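Local coordinates for MGS-M4 (Unidentified, PDB 4Q3M), which is probably an NAD(P)H-dependent oxidoreductase of the aldo-keto reductase family, folded as a TIM barrel, whose substrate is unknown, at residues 160-166 and 259-265; 166-171 and 219-225. One frame throughout, in Å; residues are numbered along the deposited sequence.

Contact 1: residues 160-166 and 259-265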
loop_
_atom_site.group_PDB
_atom_site.type_symbol
_atom_site.label_atom_id
_atom_site.label_comp_id
_atom_site.label_asym_id
_atom_site.label_seq_id
_atom_site.Cartn_x
_atom_site.Cartn_y
_atom_site.Cartn_z
ATOM N N GLU A 160 2.821 4.417 -8.746
ATOM C CA GLU A 160 2.300 3.305 -9.531
ATOM C C GLU A 160 0.801 3.459 -9.745
ATOM O O GLU A 160 0.022 3.423 -8.793
ATOM C CB GLU A 160 2.594 1.971 -8.844
ATOM C CG GLU A 160 1.889 0.783 -9.481
ATOM C CD GLU A 160 1.874 -0.438 -8.584
ATOM O OE1 GLU A 160 2.634 -0.459 -7.593
ATOM O OE2 GLU A 160 1.094 -1.373 -8.866
ATOM N N THR A 161 0.402 3.638 -10.998
ATOM C CA THR A 161 -1.004 3.827 -11.326
ATOM C C THR A 161 -1.350 3.176 -12.660
ATOM O O THR A 161 -0.759 3.494 -13.693
ATOM C CB THR A 161 -1.375 5.322 -11.381
ATOM O OG1 THR A 161 -0.968 5.966 -10.167
ATOM C CG2 THR A 161 -2.874 5.494 -11.563
ATOM N N HIS A 162 -2.306 2.256 -12.624
ATOM C CA HIS A 162 -2.783 1.585 -13.824
ATOM C C HIS A 162 -4.221 1.117 -13.624
ATOM O O HIS A 162 -4.846 1.430 -12.613
ATOM C CB HIS A 162 -1.872 0.411 -14.187
ATOM C CG HIS A 162 -1.406 -0.381 -13.006
ATOM N ND1 HIS A 162 -2.248 -1.181 -12.264
ATOM C CD2 HIS A 162 -0.183 -0.497 -12.438
ATOM C CE1 HIS A 162 -1.564 -1.754 -11.292
ATOM N NE2 HIS A 162 -0.307 -1.356 -11.374
ATOM N N VAL A 163 -4.742 0.362 -14.586
ATOM C CA VAL A 163 -6.158 0.008 -14.589
ATOM C C VAL A 163 -6.561 -0.940 -13.457
ATOM O O VAL A 163 -7.745 -1.063 -13.144
ATOM C CB VAL A 163 -6.565 -0.623 -15.933
ATOM C CG1 VAL A 163 -6.396 0.382 -17.064
ATOM C CG2 VAL A 163 -5.753 -1.880 -16.198
ATOM N N THR A 164 -5.591 -1.603 -12.837
ATOM C CA THR A 164 -5.893 -2.487 -11.713
ATOM C C THR A 164 -5.581 -1.815 -10.376
ATOM O O THR A 164 -6.025 -2.275 -9.324
ATOM C CB THR A 164 -5.122 -3.820 -11.811
ATOM O OG1 THR A 164 -3.742 -3.562 -12.088
ATOM C CG2 THR A 164 -5.697 -4.683 -12.923
ATOM N N LEU A 165 -4.821 -0.725 -10.428
ATOM C CA LEU A 165 -4.547 0.094 -9.249
ATOM C C LEU A 165 -4.745 1.563 -9.608
ATOM O O LEU A 165 -3.785 2.279 -9.899
ATOM C CB LEU A 165 -3.128 -0.148 -8.731
ATOM C CG LEU A 165 -2.767 0.476 -7.381
ATOM C CD1 LEU A 165 -3.459 -0.262 -6.243
ATOM C CD2 LEU A 165 -1.259 0.496 -7.178
ATOM N N GLN A 166 -5.997 2.008 -9.584
ATOM C CA GLN A 166 -6.370 3.283 -10.188
ATOM C C GLN A 166 -6.132 4.498 -9.289
ATOM O O GLN A 166 -6.078 5.628 -9.777
ATOM C CB GLN A 166 -7.835 3.232 -10.625
ATOM C CG GLN A 166 -8.141 2.065 -11.555
ATOM C CD GLN A 166 -9.512 2.160 -12.190
ATOM O OE1 GLN A 166 -10.260 3.104 -11.943
ATOM N NE2 GLN A 166 -9.848 1.179 -13.021
ATOM N N VAL A 259 -12.453 -2.395 -13.670
ATOM C CA VAL A 259 -11.349 -3.346 -13.755
ATOM C C VAL A 259 -10.290 -3.075 -12.685
ATOM O O VAL A 259 -9.238 -3.716 -12.661
ATOM C CB VAL A 259 -10.696 -3.334 -15.156
ATOM C CG1 VAL A 259 -11.768 -3.304 -16.228
ATOM C CG2 VAL A 259 -9.769 -2.149 -15.315
ATOM N N ASN A 260 -10.581 -2.133 -11.794
ATOM C CA ASN A 260 -9.729 -1.883 -10.638
ATOM C C ASN A 260 -9.827 -3.025 -9.635
ATOM O O ASN A 260 -10.924 -3.442 -9.263
ATOM C CB ASN A 260 -10.103 -0.563 -9.964
ATOM C CG ASN A 260 -9.158 -0.196 -8.834
ATOM O OD1 ASN A 260 -7.943 -0.145 -9.019
ATOM N ND2 ASN A 260 -9.714 0.056 -7.655
ATOM N N THR A 261 -8.679 -3.532 -9.198
ATOM C CA THR A 261 -8.648 -4.621 -8.230
ATOM C C THR A 261 -8.020 -4.168 -6.918
ATOM O O THR A 261 -8.373 -4.661 -5.846
ATOM C CB THR A 261 -7.869 -5.836 -8.769
ATOM O OG1 THR A 261 -6.491 -5.483 -8.948
ATOM C CG2 THR A 261 -8.451 -6.298 -10.097
ATOM N N GLY A 262 -7.090 -3.223 -7.008
ATOM C CA GLY A 262 -6.417 -2.705 -5.833
ATOM C C GLY A 262 -5.177 -3.500 -5.478
ATOM O O GLY A 262 -4.593 -3.311 -4.412
ATOM N N LYS A 263 -4.776 -4.397 -6.374
ATOM C CA LYS A 263 -3.570 -5.189 -6.170
ATOM C C LYS A 263 -2.335 -4.384 -6.558
ATOM O O LYS A 263 -1.995 -4.276 -7.737
ATOM C CB LYS A 263 -3.631 -6.490 -6.976
ATOM C CG LYS A 263 -2.373 -7.341 -6.880
ATOM C CD LYS A 263 -2.464 -8.572 -7.767
ATOM C CE LYS A 263 -3.391 -9.621 -7.172
ATOM N NZ LYS A 263 -2.815 -10.239 -5.945
ATOM N N LYS A 264 -1.672 -3.810 -5.558
ATOM C CA LYS A 264 -0.480 -3.006 -5.792
ATOM C C LYS A 264 0.714 -3.893 -6.124
ATOM O O LYS A 264 0.997 -4.862 -5.419
ATOM C CB LYS A 264 -0.174 -2.135 -4.572
ATOM C CG LYS A 264 1.033 -1.230 -4.743
ATOM C CD LYS A 264 1.034 -0.114 -3.708
ATOM C CE LYS A 264 2.284 0.742 -3.823
ATOM N NZ LYS A 264 2.494 1.235 -5.212
ATOM N N ILE A 265 1.413 -3.557 -7.203
ATOM C CA ILE A 265 2.528 -4.368 -7.675
ATOM C C ILE A 265 3.817 -4.085 -6.910
ATOM O O ILE A 265 4.496 -5.007 -6.459
ATOM C CB ILE A 265 2.786 -4.146 -9.180
ATOM C CG1 ILE A 265 1.533 -4.480 -9.991
ATOM C CG2 ILE A 265 3.967 -4.981 -9.651
ATOM C CD1 ILE A 265 1.687 -4.242 -11.477
HETATM O O HOH W 1 3.710 4.278 -5.853
HETATM O O HOH W 2 0.928 3.350 -6.102
HETATM O O HOH W 3 -2.727 -5.166 -9.851
#
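The side chain of E160 crosses that of I265 at about a right angle, OE2 lying 3.3 Å from I265 CB, and the two carboxylate oxygens do different work. OE2 takes the backbone N-H of I265 on its syn lone pair (N to OE2 2.8 Å, 165° at the hydrogen) and the imidazole N-H of H162 NE2 on its anti lone pair, while OE1 forms a salt bridge with K264 NZ at 2.9 Å, the ammonium standing 47° out of the carboxylate plane. OE1 also receives the F266 amide, fixing the group's rotation. CG of E160 lies anti to the backbone N (chi1 171°) and the chain runs on extended, carrying the acid to the tail. H162 NE2 lies 3.5 Å from the CD1 methyl of I265, which approaches the ring obliquely.

T164 O is gripped by two consecutive amides: G262 N arrives almost in line with the carbonyl at 2.7 Å, T261 N from a tilted direction; an ST turn, T261 OG1 accepting from K263 N, shapes this corner. N260 OD1 accepts from Q166 N at 3.0 Å, and D273 of the second subunit from N260 ND2; V163 CB packs on V259 CG2 at 3.6 Å. The C-terminal tail is thereby fastened, after helix 250-257, to the loop leaving barrel strand 156-160 for helix 168-176; W219 of helix 212-222 and M201 of helix 199-207 touch V163.

Contact 2: residues 166-171 and 219-225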
loop_
_atom_site.group_PDB
_atom_site.type_symbol
_atom_site.label_atom_id
_atom_site.label_comp_id
_atom_site.label_asym_id
_atom_site.label_seq_id
_atom_site.Cartn_x
_atom_site.Cartn_y
_atom_site.Cartn_z
ATOM N N GLN A 166 -5.997 2.008 -9.584
ATOM C CA GLN A 166 -6.370 3.283 -10.188
ATOM C C GLN A 166 -6.132 4.498 -9.289
ATOM O O GLN A 166 -6.078 5.628 -9.777
ATOM C CB GLN A 166 -7.835 3.232 -10.625
ATOM C CG GLN A 166 -8.141 2.065 -11.555
ATOM C CD GLN A 166 -9.512 2.160 -12.190
ATOM O OE1 GLN A 166 -10.260 3.104 -11.943
ATOM N NE2 GLN A 166 -9.848 1.179 -13.021
ATOM N N ASN A 167 -5.996 4.263 -7.985
ATOM C CA ASN A 167 -5.623 5.309 -7.029
ATOM C C ASN A 167 -6.501 6.560 -7.072
ATOM O O ASN A 167 -5.986 7.677 -7.095
ATOM C CB ASN A 167 -4.166 5.724 -7.252
ATOM C CG ASN A 167 -3.201 4.565 -7.125
ATOM O OD1 ASN A 167 -3.435 3.627 -6.362
ATOM N ND2 ASN A 167 -2.106 4.622 -7.876
ATOM N N HIS A 168 -7.817 6.376 -7.078
ATOM C CA HIS A 168 -8.741 7.506 -7.143
ATOM C C HIS A 168 -8.690 8.369 -5.886
ATOM O O HIS A 168 -8.881 9.584 -5.950
ATOM C CB HIS A 168 -10.171 7.014 -7.379
ATOM C CG HIS A 168 -10.406 6.491 -8.761
ATOM N ND1 HIS A 168 -10.857 7.289 -9.791
ATOM C CD2 HIS A 168 -10.248 5.253 -9.286
ATOM C CE1 HIS A 168 -10.968 6.564 -10.890
ATOM N NE2 HIS A 168 -10.604 5.326 -10.610
ATOM N N PHE A 169 -8.434 7.737 -4.745
ATOM C CA PHE A 169 -8.349 8.450 -3.477
ATOM C C PHE A 169 -7.123 9.356 -3.448
ATOM O O PHE A 169 -7.224 10.546 -3.145
ATOM C CB PHE A 169 -8.307 7.464 -2.307
ATOM C CG PHE A 169 -8.366 8.118 -0.956
ATOM C CD1 PHE A 169 -9.583 8.365 -0.345
ATOM C CD2 PHE A 169 -7.204 8.482 -0.294
ATOM C CE1 PHE A 169 -9.642 8.966 0.899
ATOM C CE2 PHE A 169 -7.256 9.085 0.949
ATOM C CZ PHE A 169 -8.477 9.325 1.547
ATOM N N LEU A 170 -5.968 8.780 -3.764
ATOM C CA LEU A 170 -4.714 9.522 -3.798
ATOM C C LEU A 170 -4.760 10.619 -4.857
ATOM O O LEU A 170 -4.258 11.724 -4.644
ATOM C CB LEU A 170 -3.542 8.577 -4.067
ATOM C CG LEU A 170 -2.150 9.202 -4.172
ATOM C CD1 LEU A 170 -1.773 9.898 -2.873
ATOM C CD2 LEU A 170 -1.117 8.149 -4.541
ATOM N N HIS A 171 -5.371 10.303 -5.995
ATOM C CA HIS A 171 -5.520 11.255 -7.089
ATOM C C HIS A 171 -6.333 12.468 -6.652
ATOM O O HIS A 171 -5.946 13.610 -6.905
ATOM C CB HIS A 171 -6.184 10.586 -8.294
ATOM C CG HIS A 171 -6.215 11.443 -9.521
ATOM N ND1 HIS A 171 -7.117 11.243 -10.544
ATOM C CD2 HIS A 171 -5.452 12.497 -9.893
ATOM C CE1 HIS A 171 -6.910 12.139 -11.492
ATOM N NE2 HIS A 171 -5.906 12.912 -11.122
ATOM N N TRP A 219 -6.561 6.256 -21.152
ATOM C CA TRP A 219 -7.406 6.322 -19.967
ATOM C C TRP A 219 -6.786 7.222 -18.901
ATOM O O TRP A 219 -7.485 7.985 -18.234
ATOM C CB TRP A 219 -7.647 4.917 -19.418
ATOM C CG TRP A 219 -8.230 4.883 -18.044
ATOM C CD1 TRP A 219 -9.509 5.192 -17.687
ATOM C CD2 TRP A 219 -7.558 4.499 -16.839
ATOM N NE1 TRP A 219 -9.673 5.035 -16.332
ATOM C CE2 TRP A 219 -8.489 4.608 -15.789
ATOM C CE3 TRP A 219 -6.257 4.078 -16.549
ATOM C CZ2 TRP A 219 -8.162 4.312 -14.469
ATOM C CZ3 TRP A 219 -5.934 3.784 -15.238
ATOM C CH2 TRP A 219 -6.882 3.902 -14.215
ATOM N N LEU A 220 -5.467 7.136 -18.755
ATOM C CA LEU A 220 -4.739 8.013 -17.847
ATOM C C LEU A 220 -4.740 9.448 -18.365
ATOM O O LEU A 220 -4.860 10.396 -17.588
ATOM C CB LEU A 220 -3.305 7.518 -17.655
ATOM C CG LEU A 220 -3.152 6.228 -16.846
ATOM C CD1 LEU A 220 -1.725 5.718 -16.921
ATOM C CD2 LEU A 220 -3.565 6.454 -15.399
ATOM N N ILE A 221 -4.603 9.596 -19.680
ATOM C CA ILE A 221 -4.670 10.904 -20.322
ATOM C C ILE A 221 -6.011 11.573 -20.045
ATOM O O ILE A 221 -6.072 12.765 -19.739
ATOM C CB ILE A 221 -4.473 10.802 -21.850
ATOM C CG1 ILE A 221 -3.144 10.126 -22.184
ATOM C CG2 ILE A 221 -4.547 12.175 -22.488
ATOM C CD1 ILE A 221 -1.942 10.921 -21.770
ATOM N N GLU A 222 -7.081 10.791 -20.148
ATOM C CA GLU A 222 -8.431 11.292 -19.914
ATOM C C GLU A 222 -8.604 11.771 -18.475
ATOM O O GLU A 222 -9.372 12.695 -18.207
ATOM C CB GLU A 222 -9.469 10.211 -20.235
ATOM C CG GLU A 222 -9.480 9.747 -21.688
ATOM C CD GLU A 222 -10.067 10.773 -22.643
ATOM O OE1 GLU A 222 -10.581 11.810 -22.173
ATOM O OE2 GLU A 222 -10.018 10.538 -23.870
ATOM N N ARG A 223 -7.882 11.140 -17.553
ATOM C CA ARG A 223 -7.949 11.506 -16.141
ATOM C C ARG A 223 -6.983 12.634 -15.795
ATOM O O ARG A 223 -6.743 12.909 -14.618
ATOM C CB ARG A 223 -7.653 10.292 -15.258
ATOM C CG ARG A 223 -8.683 9.180 -15.336
ATOM C CD ARG A 223 -8.294 8.031 -14.418
ATOM N NE ARG A 223 -8.224 8.452 -13.022
ATOM C CZ ARG A 223 -7.616 7.762 -12.062
ATOM N NH1 ARG A 223 -7.016 6.615 -12.347
ATOM N NH2 ARG A 223 -7.602 8.222 -10.818
ATOM N N GLU A 224 -6.434 13.275 -16.825
ATOM C CA GLU A 224 -5.465 14.359 -16.661
ATOM C C GLU A 224 -4.270 13.927 -15.812
ATOM O O GLU A 224 -3.774 14.689 -14.982
ATOM C CB GLU A 224 -6.134 15.591 -16.047
ATOM C CG GLU A 224 -7.213 16.207 -16.926
ATOM C CD GLU A 224 -7.839 17.443 -16.310
ATOM O OE1 GLU A 224 -7.747 17.607 -15.076
ATOM O OE2 GLU A 224 -8.420 18.252 -17.062
ATOM N N ILE A 225 -3.816 12.696 -16.031
ATOM C CA ILE A 225 -2.665 12.156 -15.319
ATOM C C ILE A 225 -1.474 11.991 -16.258
ATOM O O ILE A 225 -1.603 11.416 -17.339
ATOM C CB ILE A 225 -2.991 10.794 -14.668
ATOM C CG1 ILE A 225 -4.049 10.962 -13.576
ATOM C CG2 ILE A 225 -1.733 10.154 -14.096
ATOM C CD1 ILE A 225 -4.402 9.670 -12.866
HETATM O O HOH W 4 -5.031 15.301 -12.357
#
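The guanidinium of R223 is sandwiched: the H168 ring lies on one face, centres 4.0 Å apart and planes 17° from parallel, and I225 CD1 sits over the centre of the other. At its edge, nearly in its own plane, is the carbonyl oxygen of Q166, gripped end-on by both terminal nitrogens; NH1 donates along a lone pair at 2.9 Å, NH2 at a longer 3.2 Å. The same I225 methyl also rests over the H171 ring, 3.9 Å from its centroid, a CH-pi contact. H171 ND1 takes a weak bond from R223 NH2, with ring and guanidinium turned 71° apart. A bend at chi3 (61°) in an otherwise extended R223 chain directs the guanidinium between these neighbours.

R223 follows helix 212-222, which ends in a Schellman motif with E224 as its C-prime residue. Beyond that turn the chain enters barrel strand 226-227, and the facing segment opens helix 168-176, so the contact joins two outer helices of the TIM barrel at opposite ends of their courses.

The Q166 side chain crosses that of W219 at about a right angle, CD to CZ2 3.4 Å, and R223 CD lies over one indole face. Q166 OE1 accepts from H168 NE2 at 2.6 Å, in the imidazole plane, which fixes the orientation of the ring stacked on R223. At the other end, a water in the plane of H171 bridges its NE2 to E224 O.

Contacts 1 and 2 have centres about 11 Å apart and share Q166, whose backbone N serves contact 1 through N260 while its carbonyl serves contact 2 through R223. N167 adds a second tie: its ND2 lies 2.6 Å from E160 O and 2.9 Å from T161 OG1, both probable hydrogen bonds. W219 packs against the first loop as well, its CZ3 being 3.6 Å from H162 C. In sequence contact 2 starts at the last residue of the first segment of contact 1 and ends before its second segment begins, and both touch the second subunit. In aldo-keto reductases the loops after the barrel strands line the active site, so loop 160-166 probably lies near it.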